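Local coordinates for DNA repair protein XRCC1 (Homo sapiens, PDB 3LQC) that acts as a scaffold that assembles repair complexes at DNA single-strand breaks, binds poly-ADP-ribose and restrains PARP1, represented here by its N-terminal domain, at residues S65-V70 with S133-K138; G61-A66 with N104-R109. One frame throughout, in Å; residues are numbered along the deposited sequence.

Two contacts of this N-terminal domain, a beta sandwich, start from one turn, which carries the chain from strand 57-63 of the three-stranded sheet into strand 67-73 of the five-stranded sheet. The chain then runs through strand 85-92 and helix 96-101 to 104-109, where contact 2 closes a loop beside strand 57-63. It continues through strand 125-133 to 133-138, where contact 1 closes a longer loop against 65-70. The two loops interleave, sharing S65 and A66. Contact 1 ties neighbouring strands 67-73 and 125-133 together at one end of the five-stranded sheet; contact 2 joins 57-63 to edge strand 108-111 of the three-stranded sheet. Q134 NE2 probably bonds to G64 O between them.

Contact 1: S65-V70 with S133-K138; sequences SAFVEV and SQPYSK
F67 sets its CG anti to its own carbonyl carbon (chi1 -42°), and Y136 does the same (chi1 -45°), which brings the two side chains together at about a right angle at the end of an antiparallel strand pair. The backbone beside them is a worked example of the classic beta bulge: A66 and F67 together face the single residue S133. Both of their amides donate to S133 O, F67 N at 2.9 Å and within the carbonyl plane, A66 N from a tilted and less straight approach, so this one carbonyl oxygen is gripped twice. A water also joins S133 OG and, weakly, F67 O.

The F67 ring is met from several directions. A66 CB lies over the centre of one face, while S133 CB comes to the ring's edge, 3.7 Å from F67 CD2. Farther round the rim, F67 CZ stands 3.8 Å from Y136 OH, each ring meeting the other at an edge. P135 backs the tyrosine, its CG above one face of the ring and toward the rim. Y136 OH itself is hydrogen-bonded to the backbone of another protein's chain, and F67 packs on an apolar side chain there, so this end of the five-stranded sheet is part of a protein-protein interface.

Where the chain leaves strand 125-133, Q134 was modelled in two conformers, and the bonds of its side chain belong to the one described. In it NE2 probably donates to G64 O and meets S99 OG, while OE1 accepts from Y136 N at 2.9 Å. Firmer is the return bond of the bulge: S133 N donates to F67 O at 2.9 Å, nearly linear at 173°.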
# COMPACT_ATOMS: atom_id res chain seq x y z
N SER A 65 -6.70 -17.46 -1.67
CA SER A 65 -7.24 -16.13 -1.40
C SER A 65 -6.16 -15.08 -1.63
O SER A 65 -4.98 -15.34 -1.38
CB SER A 65 -7.71 -16.02 0.05
OG SER A 65 -8.84 -16.83 0.29
N ALA A 66 -6.55 -13.90 -2.09
CA ALA A 66 -5.61 -12.79 -2.21
C ALA A 66 -5.47 -12.08 -0.87
O ALA A 66 -4.37 -11.71 -0.47
CB ALA A 66 -6.06 -11.81 -3.28
N PHE A 67 -6.60 -11.89 -0.18
CA PHE A 67 -6.61 -11.22 1.11
C PHE A 67 -7.43 -12.02 2.10
O PHE A 67 -8.37 -12.69 1.71
CB PHE A 67 -7.21 -9.81 1.01
CG PHE A 67 -6.76 -9.05 -0.19
CD1 PHE A 67 -5.42 -8.79 -0.41
CD2 PHE A 67 -7.69 -8.58 -1.11
CE1 PHE A 67 -5.01 -8.08 -1.51
CE2 PHE A 67 -7.29 -7.87 -2.24
CZ PHE A 67 -5.94 -7.62 -2.43
N VAL A 68 -7.07 -11.94 3.37
CA VAL A 68 -7.88 -12.53 4.43
C VAL A 68 -8.02 -11.54 5.57
O VAL A 68 -7.06 -10.85 5.92
CB VAL A 68 -7.26 -13.83 4.97
CG1 VAL A 68 -8.19 -14.47 5.98
CG2 VAL A 68 -6.97 -14.80 3.85
N GLU A 69 -9.22 -11.46 6.14
CA GLU A 69 -9.49 -10.57 7.26
C GLU A 69 -10.24 -11.34 8.34
O GLU A 69 -11.08 -12.19 8.03
CB GLU A 69 -10.32 -9.38 6.79
CG GLU A 69 -10.67 -8.36 7.86
CD GLU A 69 -11.73 -7.39 7.38
OE1 GLU A 69 -11.80 -6.26 7.92
OE2 GLU A 69 -12.48 -7.76 6.45
N VAL A 70 -9.95 -11.05 9.60
CA VAL A 70 -10.69 -11.68 10.69
C VAL A 70 -11.35 -10.63 11.54
O VAL A 70 -10.68 -9.74 12.06
CB VAL A 70 -9.80 -12.61 11.56
CG1 VAL A 70 -10.62 -13.20 12.71
CG2 VAL A 70 -9.20 -13.72 10.72
N SER A 133 -10.84 -12.69 0.27
CA SER A 133 -11.06 -11.91 -0.94
C SER A 133 -10.13 -12.36 -2.04
O SER A 133 -8.93 -12.53 -1.82
CB SER A 133 -10.88 -10.43 -0.67
OG SER A 133 -11.93 -9.93 0.13
N GLN A 134 -10.68 -12.54 -3.23
CA GLN A 134 -9.88 -12.97 -4.38
C GLN A 134 -10.50 -12.45 -5.66
O GLN A 134 -11.12 -13.20 -6.41
CB GLN A 134 -9.76 -14.50 -4.41
CG GLN A 134 -8.91 -15.04 -5.56
CD GLN A 134 -7.66 -14.21 -5.82
OE1 GLN A 134 -7.73 -13.17 -6.47
NE2 GLN A 134 -6.52 -14.68 -5.33
N PRO A 135 -10.33 -11.14 -5.92
CA PRO A 135 -10.92 -10.40 -7.04
C PRO A 135 -10.24 -10.75 -8.35
O PRO A 135 -10.78 -10.42 -9.40
CB PRO A 135 -10.60 -8.94 -6.72
CG PRO A 135 -9.93 -8.92 -5.42
CD PRO A 135 -9.43 -10.29 -5.13
N TYR A 136 -9.08 -11.40 -8.28
CA TYR A 136 -8.24 -11.61 -9.46
C TYR A 136 -8.41 -13.01 -10.04
O TYR A 136 -7.99 -13.27 -11.16
CB TYR A 136 -6.77 -11.35 -9.11
CG TYR A 136 -6.60 -10.09 -8.31
CD1 TYR A 136 -6.96 -8.86 -8.84
CD2 TYR A 136 -6.11 -10.12 -7.01
CE1 TYR A 136 -6.83 -7.70 -8.12
CE2 TYR A 136 -5.98 -8.95 -6.27
CZ TYR A 136 -6.34 -7.75 -6.83
OH TYR A 136 -6.23 -6.58 -6.12
N SER A 137 -9.04 -13.88 -9.27
CA SER A 137 -9.25 -15.26 -9.67
C SER A 137 -10.63 -15.71 -9.18
O SER A 137 -10.76 -16.70 -8.47
CB SER A 137 -8.15 -16.15 -9.08
OG SER A 137 -8.12 -17.42 -9.72
N LYS A 138 -11.65 -14.95 -9.57
CA LYS A 138 -13.03 -15.18 -9.14
C LYS A 138 -13.48 -16.64 -9.24
O LYS A 138 -14.26 -17.11 -8.41
CB LYS A 138 -13.99 -14.36 -10.00
CG LYS A 138 -13.92 -12.88 -9.83
CD LYS A 138 -14.87 -12.21 -10.81
O HOH W 1 -10.58 -10.30 2.79

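Contact 2: G61-A66 with N104-R109; sequences GNDGSA and NPNRVR
N62 N donates almost straight to R107 O at 2.8 Å, the main-chain link that follows the antiparallel non-hydrogen-bonded pair G61 and V108, where V108 CG2 rests 4.2 Å from G61 CA. Two residues on along each segment, G64 N reaches P105 O at 2.9 Å, and G64 takes a positive phi (94°) as strand 57-63 ends. From the other segment N106 sends its ND2 back to N62 O at 3.2 Å, with that oxygen in its amide plane; the same carbonyl also takes a water shared with N106 O, and a bond from S145 OG.

An Asx motif probably helps to position these first partners. With CG anti to the backbone N (chi1 -175°), the N62 amide is carried toward S65, and its OD1 receives S65 N on a lone pair at 2.7 Å. The amide's other end, ND2, gives a weak bond to S65 O and donates to a water 2.8 Å away; that water in turn receives R107 N and donates to N104 O. Replacing N62 by an alanine would probably leave S65 N without its acceptor and the water without one of its donors, freeing the turn to shift.

Farther out, N104 CB sits 3.5 Å above the plane of the R107 guanidinium, whose NH2 forms a salt bridge with E98. The contact is nearly all polar: main-chain bonds, the N106 amide and two waters cross it, while the N62 amide ties its own turn and reaches across through a water, consistent with a junction set by bond direction more than by apolar packing.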
# COMPACT_ATOMS: atom_id res chain seq x y z
N GLY A 61 -3.78 -20.45 7.05
CA GLY A 61 -3.22 -21.15 5.92
C GLY A 61 -4.07 -20.88 4.70
O GLY A 61 -5.22 -21.31 4.63
N ASN A 62 -3.50 -20.18 3.73
CA ASN A 62 -4.28 -19.76 2.57
C ASN A 62 -4.64 -20.93 1.67
O ASN A 62 -3.95 -21.95 1.64
CB ASN A 62 -3.54 -18.69 1.77
CG ASN A 62 -4.38 -18.14 0.63
OD1 ASN A 62 -5.59 -17.98 0.76
ND2 ASN A 62 -3.74 -17.86 -0.50
N ASP A 63 -5.74 -20.78 0.95
CA ASP A 63 -6.05 -21.69 -0.14
C ASP A 63 -6.56 -20.89 -1.33
O ASP A 63 -7.72 -21.04 -1.74
CB ASP A 63 -7.07 -22.74 0.27
CG ASP A 63 -7.39 -23.71 -0.87
OD1 ASP A 63 -6.48 -24.01 -1.66
OD2 ASP A 63 -8.55 -24.17 -0.95
N GLY A 64 -5.71 -20.01 -1.84
CA GLY A 64 -5.98 -19.30 -3.08
C GLY A 64 -6.61 -17.93 -2.91
O GLY A 64 -7.02 -17.32 -3.89
N SER A 65 -6.70 -17.46 -1.67
CA SER A 65 -7.24 -16.13 -1.40
C SER A 65 -6.16 -15.08 -1.63
O SER A 65 -4.98 -15.34 -1.38
CB SER A 65 -7.71 -16.02 0.05
OG SER A 65 -8.84 -16.83 0.29
N ALA A 66 -6.55 -13.90 -2.09
CA ALA A 66 -5.61 -12.79 -2.21
C ALA A 66 -5.47 -12.08 -0.87
O ALA A 66 -4.37 -11.71 -0.47
CB ALA A 66 -6.06 -11.81 -3.28
N ASN A 104 1.98 -19.79 -5.56
CA ASN A 104 1.95 -19.58 -4.11
C ASN A 104 0.54 -19.37 -3.55
O ASN A 104 0.27 -18.35 -2.90
CB ASN A 104 2.83 -18.40 -3.71
CG ASN A 104 4.20 -18.44 -4.37
OD1 ASN A 104 4.77 -19.51 -4.57
ND2 ASN A 104 4.73 -17.26 -4.69
N PRO A 105 -0.37 -20.31 -3.80
CA PRO A 105 -1.75 -20.20 -3.30
C PRO A 105 -1.88 -20.58 -1.83
O PRO A 105 -2.92 -20.35 -1.23
CB PRO A 105 -2.52 -21.22 -4.14
CG PRO A 105 -1.52 -21.88 -5.05
CD PRO A 105 -0.15 -21.57 -4.52
N ASN A 106 -0.84 -21.17 -1.25
CA ASN A 106 -0.96 -21.78 0.06
C ASN A 106 -0.07 -21.18 1.13
O ASN A 106 0.36 -21.88 2.05
CB ASN A 106 -0.70 -23.29 -0.04
CG ASN A 106 -1.65 -23.98 -0.99
OD1 ASN A 106 -1.23 -24.60 -1.96
ND2 ASN A 106 -2.95 -23.88 -0.72
N ARG A 107 0.20 -19.88 1.03
CA ARG A 107 1.03 -19.25 2.04
C ARG A 107 0.43 -19.43 3.43
O ARG A 107 -0.80 -19.42 3.60
CB ARG A 107 1.23 -17.76 1.75
CG ARG A 107 2.20 -17.50 0.63
CD ARG A 107 2.58 -16.04 0.55
NE ARG A 107 3.60 -15.84 -0.47
CZ ARG A 107 3.36 -15.44 -1.71
NH1 ARG A 107 2.12 -15.16 -2.10
NH2 ARG A 107 4.37 -15.30 -2.57
N VAL A 108 1.29 -19.60 4.42
CA VAL A 108 0.88 -19.62 5.81
C VAL A 108 1.44 -18.39 6.50
O VAL A 108 2.62 -18.08 6.36
CB VAL A 108 1.39 -20.87 6.54
CG1 VAL A 108 0.97 -20.82 8.02
CG2 VAL A 108 0.89 -22.14 5.86
N ARG A 109 0.60 -17.69 7.25
CA ARG A 109 1.09 -16.59 8.07
C ARG A 109 0.58 -16.72 9.50
O ARG A 109 -0.60 -17.03 9.72
CB ARG A 109 0.71 -15.24 7.47
CG ARG A 109 1.19 -15.06 6.04
CD ARG A 109 0.77 -13.71 5.48
NE ARG A 109 1.33 -12.61 6.24
CZ ARG A 109 0.98 -11.34 6.06
NH1 ARG A 109 0.07 -11.04 5.15
NH2 ARG A 109 1.52 -10.38 6.80
O HOH W 2 -0.97 -17.66 -0.67
O HOH W 3 -1.99 -23.00 3.21